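Side-chain contacts in probable endonuclease 4 (Thermotoga maritima, PDB 4HNO), which probably cleaves DNA backbones at apurinic or apyrimidinic sites during base excision repair, leaving a 3'-hydroxyl group and a 5'-terminal sugar phosphate: residues Asp18-Asp23 with Phe32-His37; Ala200-Ile205 with Phe250-Ile255. One frame throughout, in Å; residues are numbered along the deposited sequence. Where two conformers were deposited one is given.

Interaction 1 of 2, residues Asp18-Asp23 with Phe32-His37; sequences DRVPQD and FQIFPH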
ATOM      1  N   ASP A  18      15.889 -10.663   5.710  1.00 11.62           N
ATOM      2  CA  ASP A  18      16.741 -11.174   4.656  1.00 12.17           C
ATOM      3  C   ASP A  18      16.161 -12.381   3.923  1.00 11.64           C
ATOM      4  O   ASP A  18      16.651 -12.680   2.843  1.00 12.66           O
ATOM      5  CB  ASP A  18      18.114 -11.519   5.196  1.00 14.74           C
ATOM      6  CG  ASP A  18      18.038 -12.525   6.285  1.00 20.04           C
ATOM      7  OD1 ASP A  18      17.817 -12.104   7.431  1.00 27.39           O
ATOM      8  OD2 ASP A  18      18.123 -13.725   5.990  1.00 24.93           O
ATOM      9  N   ARG A  19      15.120 -13.026   4.452  1.00 11.88           N
ATOM     10  CA  ARG A  19      14.468 -14.125   3.755  0.54 12.45           C
ATOM     11  C   ARG A  19      13.519 -13.646   2.659  1.00 12.02           C
ATOM     12  O   ARG A  19      13.140 -14.416   1.777  1.00 13.06           O
ATOM     13  CB  ARG A  19      13.730 -15.007   4.766  0.54 15.83           C
ATOM     14  CG  ARG A  19      14.623 -15.580   5.865  0.54 24.26           C
ATOM     15  CD  ARG A  19      15.581 -16.630   5.325  0.54 40.28           C
ATOM     16  NE  ARG A  19      16.396 -17.227   6.381  0.54 51.87           N
ATOM     17  CZ  ARG A  19      16.016 -18.256   7.132  0.54 59.96           C
ATOM     18  NH1 ARG A  19      14.825 -18.813   6.952  0.54 69.94           N
ATOM     19  NH2 ARG A  19      16.827 -18.730   8.068  0.54 65.75           N
ATOM     20  N   VAL A  20      13.123 -12.376   2.726  1.00 11.07           N
ATOM     21  CA  VAL A  20      12.069 -11.861   1.875  1.00 11.22           C
ATOM     22  C   VAL A  20      12.413 -11.889   0.382  1.00 11.57           C
ATOM     23  O   VAL A  20      11.573 -12.285  -0.415  1.00 11.65           O
ATOM     24  CB  VAL A  20      11.583 -10.484   2.377  1.00 11.42           C
ATOM     25  CG1 VAL A  20      10.588  -9.881   1.387  1.00 12.98           C
ATOM     26  CG2 VAL A  20      10.949 -10.633   3.755  1.00 12.79           C
ATOM     27  N   PRO A  21      13.645 -11.528  -0.019  1.00 10.88           N
ATOM     28  CA  PRO A  21      13.930 -11.584  -1.457  1.00 11.43           C
ATOM     29  C   PRO A  21      13.803 -12.995  -2.045  1.00 11.80           C
ATOM     30  O   PRO A  21      13.176 -13.171  -3.088  1.00 12.59           O
ATOM     31  CB  PRO A  21      15.349 -11.004  -1.548  1.00 11.82           C
ATOM     32  CG  PRO A  21      15.392 -10.041  -0.374  1.00 11.50           C
ATOM     33  CD  PRO A  21      14.687 -10.794   0.715  1.00 11.29           C
ATOM     34  N   GLN A  22      14.379 -13.992  -1.383  1.00 12.52           N
ATOM     35  CA  GLN A  22      14.246 -15.368  -1.865  1.00 12.98           C
ATOM     36  C   GLN A  22      12.792 -15.835  -1.836  1.00 13.49           C
ATOM     37  O   GLN A  22      12.330 -16.507  -2.750  1.00 14.31           O
ATOM     38  CB  GLN A  22      15.096 -16.316  -1.021  1.00 13.88           C
ATOM     39  CG  GLN A  22      14.963 -17.779  -1.411  1.00 16.75           C
ATOM     40  CD  GLN A  22      15.661 -18.101  -2.711  1.00 19.32           C
ATOM     41  OE1 GLN A  22      16.869 -18.280  -2.732  1.00 22.47           O
ATOM     42  NE2 GLN A  22      14.909 -18.157  -3.801  1.00 22.39           N
ATOM     43  N   ASP A  23      12.078 -15.501  -0.769  1.00 12.86           N
ATOM     44  CA  ASP A  23      10.685 -15.913  -0.671  1.00 13.46           C
ATOM     45  C   ASP A  23       9.864 -15.290  -1.811  1.00 13.64           C
ATOM     46  O   ASP A  23       8.977 -15.939  -2.368  1.00 15.27           O
ATOM     47  CB  ASP A  23      10.081 -15.503   0.669  1.00 14.18           C
ATOM     48  CG  ASP A  23      10.654 -16.245   1.861  1.00 16.65           C
ATOM     49  OD1 ASP A  23      11.293 -17.293   1.688  1.00 17.71           O
ATOM     50  OD2 ASP A  23      10.442 -15.764   2.998  1.00 19.66           O
ATOM     51  N   PHE A  32       7.647  -6.690  -3.483  1.00 10.30           N
ATOM     52  CA  PHE A  32       7.078  -7.139  -2.221  1.00  9.97           C
ATOM     53  C   PHE A  32       6.721  -5.973  -1.332  1.00  9.42           C
ATOM     54  O   PHE A  32       7.231  -4.856  -1.515  1.00  9.72           O
ATOM     55  CB  PHE A  32       8.024  -8.088  -1.443  1.00 10.44           C
ATOM     56  CG  PHE A  32       9.363  -7.492  -1.067  1.00 10.19           C
ATOM     57  CD1 PHE A  32       9.490  -6.666   0.028  1.00 10.49           C
ATOM     58  CD2 PHE A  32      10.498  -7.824  -1.780  1.00 10.85           C
ATOM     59  CE1 PHE A  32      10.729  -6.160   0.386  1.00 11.16           C
ATOM     60  CE2 PHE A  32      11.731  -7.322  -1.428  1.00 11.67           C
ATOM     61  CZ  PHE A  32      11.848  -6.499  -0.344  1.00 11.44           C
ATOM     62  N   GLN A  33       5.868  -6.270  -0.358  1.00  9.10           N
ATOM     63  CA  GLN A  33       5.600  -5.379   0.766  1.00  8.87           C
ATOM     64  C   GLN A  33       5.864  -6.150   2.050  1.00  9.12           C
ATOM     65  O   GLN A  33       5.601  -7.345   2.114  1.00 10.03           O
ATOM     66  CB  GLN A  33       4.154  -4.881   0.710  1.00  9.03           C
ATOM     67  CG  GLN A  33       3.754  -3.965   1.859  1.00  9.08           C
ATOM     68  CD  GLN A  33       2.346  -3.467   1.643  1.00  9.07           C
ATOM     69  OE1 GLN A  33       2.132  -2.372   1.134  1.00 10.14           O
ATOM     70  NE2 GLN A  33       1.394  -4.303   2.012  1.00  9.24           N
ATOM     71  N   ILE A  34       6.372  -5.447   3.054  1.00  8.60           N
ATOM     72  CA  ILE A  34       6.625  -6.016   4.373  1.00  9.07           C
ATOM     73  C   ILE A  34       6.196  -5.026   5.432  1.00  8.59           C
ATOM     74  O   ILE A  34       6.190  -3.823   5.217  1.00  9.67           O
ATOM     75  CB  ILE A  34       8.118  -6.345   4.576  1.00  9.42           C
ATOM     76  CG1 ILE A  34       9.018  -5.191   4.135  1.00 10.24           C
ATOM     77  CG2 ILE A  34       8.485  -7.604   3.797  1.00 10.74           C
ATOM     78  CD1 ILE A  34      10.466  -5.273   4.653  1.00 12.37           C
ATOM     79  N   PHE A  35       5.886  -5.523   6.625  1.00  8.93           N
ATOM     80  CA  PHE A  35       5.842  -4.655   7.802  1.00  8.82           C
ATOM     81  C   PHE A  35       7.287  -4.313   8.214  1.00  8.83           C
ATOM     82  O   PHE A  35       8.212  -5.042   7.904  1.00 10.33           O
ATOM     83  CB  PHE A  35       5.091  -5.318   8.957  1.00  9.94           C
ATOM     84  CG  PHE A  35       3.594  -5.405   8.745  1.00 11.26           C
ATOM     85  CD1 PHE A  35       2.956  -6.624   8.788  1.00 13.33           C
ATOM     86  CD2 PHE A  35       2.825  -4.270   8.547  1.00 13.04           C
ATOM     87  CE1 PHE A  35       1.571  -6.699   8.623  1.00 15.40           C
ATOM     88  CE2 PHE A  35       1.459  -4.345   8.367  1.00 15.30           C
ATOM     89  CZ  PHE A  35       0.831  -5.558   8.404  1.00 16.11           C
ATOM     90  N   PRO A  36       7.476  -3.224   8.954  1.00  9.17           N
ATOM     91  CA  PRO A  36       8.832  -2.827   9.365  1.00  9.58           C
ATOM     92  C   PRO A  36       9.250  -3.425  10.701  1.00  8.40           C
ATOM     93  O   PRO A  36      10.383  -3.243  11.109  1.00  9.41           O
ATOM     94  CB  PRO A  36       8.742  -1.292   9.442  1.00 10.66           C
ATOM     95  CG  PRO A  36       7.285  -0.969   9.423  1.00 13.40           C
ATOM     96  CD  PRO A  36       6.486  -2.179   9.245  1.00 12.14           C
ATOM     97  N   HIS A  37       8.334  -4.100  11.376  1.00  9.63           N
ATOM     98  CA  HIS A  37       8.536  -4.607  12.717  1.00 10.62           C
ATOM     99  C   HIS A  37       7.328  -5.470  13.040  1.00 12.53           C
ATOM    100  O   HIS A  37       6.349  -5.493  12.291  1.00 13.75           O
ATOM    101  CB  HIS A  37       8.636  -3.441  13.721  1.00 11.76           C
ATOM    102  CG  HIS A  37       7.468  -2.512  13.667  1.00 11.57           C
ATOM    103  ND1 HIS A  37       6.224  -2.829  14.163  1.00 15.10           N
ATOM    104  CD2 HIS A  37       7.358  -1.277  13.130  1.00 11.64           C
ATOM    105  CE1 HIS A  37       5.400  -1.824  13.918  1.00 16.36           C
ATOM    106  NE2 HIS A  37       6.059  -0.873  13.285  1.00 13.05           N
TER
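Val20 meets Phe32 and Ile34 with its two methyl groups: CG1 covers the Phe32 ring, and both methyls border Ile34 CG2. The contact illustrates how a single branched residue can seat a helix on a strand. The first kind of interaction is CH-pi. Val20 CG1 stands over the centre of the Phe32 ring, 3.6 Å from the centroid and only 9° off the ring normal. No ring carbon is favoured strongly: the methyl is 3.6 Å from Phe32 CG and 4.0 Å from Phe32 CZ, so one face of the ring is met squarely. Torsions on both sides set this up. The valine carries CG1 opposite its backbone N (chi1 174°), while the phenylalanine has CG tucked between its own N and carbonyl carbon, which puts the ring on this side, and chi2 (80°) turns its face to the methyl.

The second kind is aliphatic packing. Val20 CG2 lies 3.9 Å from Ile34 CG2, and this isoleucine methyl also reaches Val20 CG1, so it fits against the fork of the valine. No hydrogen bond joins the two segments, and all three touching residues are buried.

Alternation along the strand explains the choice of partners. The CB atoms of Phe32 and Ile34 face the helix, and that of Gln33 between them faces away. The Gln33 amide is hydrogen-bonded to His10 and to the metal ligands His218 and Glu263. Beyond Val20, Phe32 is also packed by Phe55 and Met59 of helix 49-61. Strand 7-10, helix 20-26 and strand 31-34 form a beta-alpha-beta unit, and this apolar seam is where the helix layer of the TIM barrel rests on its strands.

Interaction 2 of 2, residues Ala200-Ile205 with Phe250-Ile255; sequences ALLNEI and FSFKEI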
ATOM      1  N   ALA A 200     -11.992   6.388 -15.620  1.00 12.58           N
ATOM      2  CA  ALA A 200     -12.346   7.423 -14.651  1.00 13.21           C
ATOM      3  C   ALA A 200     -11.368   7.458 -13.488  1.00 11.50           C
ATOM      4  O   ALA A 200     -10.979   8.531 -13.027  1.00 12.31           O
ATOM      5  CB  ALA A 200     -13.776   7.234 -14.147  1.00 14.06           C
ATOM      6  N   LEU A 201     -10.968   6.281 -13.020  1.00 11.37           N
ATOM      7  CA  LEU A 201      -9.992   6.186 -11.935  1.00 10.36           C
ATOM      8  C   LEU A 201      -8.673   6.832 -12.363  1.00 10.37           C
ATOM      9  O   LEU A 201      -8.084   7.630 -11.625  1.00 10.30           O
ATOM     10  CB  LEU A 201      -9.801   4.720 -11.561  1.00 10.25           C
ATOM     11  CG  LEU A 201      -8.678   4.437 -10.562  1.00  9.87           C
ATOM     12  CD1 LEU A 201      -8.925   5.130  -9.243  1.00 11.83           C
ATOM     13  CD2 LEU A 201      -8.517   2.958 -10.394  1.00 11.39           C
ATOM     14  N   LEU A 202      -8.188   6.468 -13.542  1.00 10.84           N
ATOM     15  CA  LEU A 202      -6.930   7.017 -14.027  1.00 11.51           C
ATOM     16  C   LEU A 202      -7.012   8.522 -14.231  1.00 11.56           C
ATOM     17  O   LEU A 202      -6.079   9.249 -13.899  1.00 11.71           O
ATOM     18  CB  LEU A 202      -6.496   6.313 -15.320  1.00 12.48           C
ATOM     19  CG  LEU A 202      -6.059   4.860 -15.139  1.00 13.15           C
ATOM     20  CD1 LEU A 202      -5.926   4.168 -16.481  1.00 15.91           C
ATOM     21  CD2 LEU A 202      -4.755   4.781 -14.374  1.00 14.68           C
ATOM     22  N   ASN A 203      -8.130   8.997 -14.770  1.00 12.37           N
ATOM     23  CA  ASN A 203      -8.311  10.429 -14.925  1.00 12.90           C
ATOM     24  C   ASN A 203      -8.285  11.137 -13.574  1.00 12.44           C
ATOM     25  O   ASN A 203      -7.725  12.221 -13.435  1.00 12.35           O
ATOM     26  CB  ASN A 203      -9.611  10.719 -15.658  1.00 16.69           C
ATOM     27  CG  ASN A 203      -9.545  10.333 -17.112  1.00 21.04           C
ATOM     28  OD1 ASN A 203      -8.465  10.226 -17.696  1.00 24.06           O
ATOM     29  ND2 ASN A 203     -10.698  10.114 -17.711  1.00 24.23           N
ATOM     30  N   GLU A 204      -8.912  10.524 -12.584  1.00 11.80           N
ATOM     31  CA  GLU A 204      -8.943  11.087 -11.251  1.00 11.92           C
ATOM     32  C   GLU A 204      -7.525  11.148 -10.626  1.00 10.67           C
ATOM     33  O   GLU A 204      -7.118  12.164 -10.064  1.00 11.52           O
ATOM     34  CB  GLU A 204      -9.932  10.265 -10.427  1.00 12.94           C
ATOM     35  CG  GLU A 204     -10.234  10.817  -9.075  1.00 13.83           C
ATOM     36  CD  GLU A 204     -11.403  10.096  -8.389  1.00 12.30           C
ATOM     37  OE1 GLU A 204     -12.424   9.720  -9.002  1.00 15.03           O
ATOM     38  OE2 GLU A 204     -11.257   9.913  -7.192  1.00 12.36           O
ATOM     39  N   ILE A 205      -6.762  10.067 -10.752  1.00  9.79           N
ATOM     40  CA  ILE A 205      -5.383  10.050 -10.283  1.00 10.36           C
ATOM     41  C   ILE A 205      -4.562  11.115 -10.990  1.00 10.27           C
ATOM     42  O   ILE A 205      -3.809  11.848 -10.353  1.00 11.02           O
ATOM     43  CB  ILE A 205      -4.786   8.634 -10.425  1.00 10.72           C
ATOM     44  CG1 ILE A 205      -5.494   7.680  -9.451  1.00 11.32           C
ATOM     45  CG2 ILE A 205      -3.287   8.651 -10.158  1.00 12.58           C
ATOM     46  CD1 ILE A 205      -5.166   6.233  -9.643  1.00 13.14           C
ATOM     47  N   PHE A 250      -6.275  -4.932 -15.809  1.00 11.77           N
ATOM     48  CA  PHE A 250      -4.939  -5.275 -16.264  1.00 12.79           C
ATOM     49  C   PHE A 250      -4.661  -4.786 -17.674  1.00 13.71           C
ATOM     50  O   PHE A 250      -3.503  -4.701 -18.083  1.00 15.50           O
ATOM     51  CB  PHE A 250      -4.738  -6.790 -16.287  1.00 13.30           C
ATOM     52  CG  PHE A 250      -4.782  -7.475 -14.940  1.00 12.77           C
ATOM     53  CD1 PHE A 250      -4.594  -6.799 -13.752  1.00 13.47           C
ATOM     54  CD2 PHE A 250      -4.997  -8.843 -14.903  1.00 13.52           C
ATOM     55  CE1 PHE A 250      -4.619  -7.495 -12.555  1.00 13.10           C
ATOM     56  CE2 PHE A 250      -5.028  -9.527 -13.717  1.00 14.30           C
ATOM     57  CZ  PHE A 250      -4.839  -8.858 -12.540  1.00 14.03           C
ATOM     58  N   SER A 251      -5.711  -4.514 -18.439  1.00 13.79           N
ATOM     59  CA  SER A 251      -5.545  -4.165 -19.845  1.00 14.86           C
ATOM     60  C   SER A 251      -4.967  -2.772 -20.054  1.00 14.94           C
ATOM     61  O   SER A 251      -4.502  -2.462 -21.145  1.00 16.33           O
ATOM     62  CB  SER A 251      -6.874  -4.307 -20.595  1.00 15.45           C
ATOM     63  OG  SER A 251      -7.773  -3.262 -20.288  1.00 17.15           O
ATOM     64  N   PHE A 252      -4.967  -1.945 -19.017  1.00 14.05           N
ATOM     65  CA  PHE A 252      -4.448  -0.589 -19.123  1.00 14.12           C
ATOM     66  C   PHE A 252      -2.959  -0.560 -18.877  1.00 14.56           C
ATOM     67  O   PHE A 252      -2.476  -1.003 -17.837  1.00 14.17           O
ATOM     68  CB  PHE A 252      -5.173   0.320 -18.134  1.00 14.28           C
ATOM     69  CG  PHE A 252      -6.568   0.650 -18.557  1.00 14.44           C
ATOM     70  CD1 PHE A 252      -7.591  -0.267 -18.371  1.00 14.72           C
ATOM     71  CD2 PHE A 252      -6.850   1.847 -19.174  1.00 15.41           C
ATOM     72  CE1 PHE A 252      -8.876   0.023 -18.784  1.00 15.70           C
ATOM     73  CE2 PHE A 252      -8.133   2.141 -19.575  1.00 16.96           C
ATOM     74  CZ  PHE A 252      -9.145   1.226 -19.382  1.00 16.77           C
ATOM     75  N   LYS A 253      -2.210  -0.021 -19.829  1.00 16.12           N
ATOM     76  CA  LYS A 253      -0.768   0.076 -19.674  1.00 17.97           C
ATOM     77  C   LYS A 253      -0.373   0.922 -18.441  1.00 15.43           C
ATOM     78  O   LYS A 253       0.632   0.626 -17.794  1.00 15.51           O
ATOM     79  CB  LYS A 253      -0.128   0.621 -20.949  1.00 24.20           C
ATOM     80  CG  LYS A 253      -0.099  -0.394 -22.094  1.00 31.69           C
ATOM     81  CD  LYS A 253       0.820  -1.572 -21.775  1.00 39.99           C
ATOM     82  CE  LYS A 253       0.973  -2.505 -22.965  1.00 44.16           C
ATOM     83  NZ  LYS A 253       1.504  -3.834 -22.553  1.00 42.46           N
ATOM     84  N   GLU A 254      -1.164   1.945 -18.118  1.00 14.68           N
ATOM     85  CA  GLU A 254      -0.898   2.772 -16.948  1.00 14.44           C
ATOM     86  C   GLU A 254      -0.903   1.922 -15.670  1.00 13.78           C
ATOM     87  O   GLU A 254      -0.137   2.177 -14.740  1.00 15.31           O
ATOM     88  CB  GLU A 254      -1.933   3.891 -16.812  1.00 17.73           C
ATOM     89  CG  GLU A 254      -1.916   4.908 -17.938  1.00 21.06           C
ATOM     90  CD  GLU A 254      -2.844   4.556 -19.096  1.00 23.34           C
ATOM     91  OE1 GLU A 254      -3.254   3.380 -19.244  1.00 21.28           O
ATOM     92  OE2 GLU A 254      -3.161   5.476 -19.865  1.00 31.01           O
ATOM     93  N   ILE A 255      -1.776   0.922 -15.636  1.00 12.67           N
ATOM     94  CA  ILE A 255      -1.876   0.012 -14.505  1.00 11.88           C
ATOM     95  C   ILE A 255      -0.719  -0.989 -14.498  1.00 12.23           C
ATOM     96  O   ILE A 255      -0.107  -1.250 -13.466  1.00 12.46           O
ATOM     97  CB  ILE A 255      -3.253  -0.680 -14.521  1.00 11.88           C
ATOM     98  CG1 ILE A 255      -4.386   0.356 -14.351  1.00 12.86           C
ATOM     99  CG2 ILE A 255      -3.346  -1.774 -13.478  1.00 12.59           C
ATOM    100  CD1 ILE A 255      -4.350   1.134 -13.057  1.00 13.28           C
TER
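Leu202 reaches from helix 195-208 to Phe252, Glu254 and Ile255, and following it outward shows how one leucine can meet three facing residues. Its CB points toward the segment 250-255, and CG lies anti to the carbonyl carbon, beside the backbone N. There the side chain divides. CD1 continues the extended line of the chain (chi2 168°) and comes to rest 3.7 Å from Phe252 CD2, meeting the ring obliquely. The same methyl lies 3.9 Å from Glu254 OE1, so it sits beside both an aromatic ring and a carboxylate.

CD2, the other branch, meets aliphatic carbons. It is 3.8 Å from Glu254 CB and 3.9 Å from Ile255 CD1. The backbone of Ile255 does not aim its CB at the leucine, but its CG1 arm bends (chi2 -61°) and brings the terminal methyl across.

The facing residues also arrange one another. Phe252 holds the N-cap position of helix 253-256, and Glu254 follows in the first turn, its chain folded at chi2 (91°) so that OE1 comes to the edge of the Phe252 ring, in the ring plane. A carboxylate near a helix start probably gains some stability from the helix dipole. No hydrogen bond crosses between the segments.

Phe252 is packed as well by Val198 and Glu199, one turn earlier in helix 195-208, while Leu201 and Ile205 of that helix rest on Leu160 of helix 160-169. Helix 195-208 leads from strand 176-181 to strand 214-222, and helix 253-256 precedes strand 260-262; the contact is thus packing of helix 195-208 against the start of the short helix 253-256, on the outside of the TIM barrel.

Interactions 1 and 2 lie on opposite sides of the chain's centre, 28 Å apart between their centres and about 14 Å between nearest atoms, without touching. Both belong to one TIM barrel: residues 18-23 with 32-37 join a helix to a barrel strand, while 200-205 with 250-255 join a helix to the start of another. In interaction 1 the Ile34 side chain is about 7 Å from that of the zinc ligand His72 and about 12 Å from a bound zinc ion; in interaction 2 the Ile255 side chain is about 11 Å from that of His218, another metal ligand. Neither contact supplies a metal ligand itself.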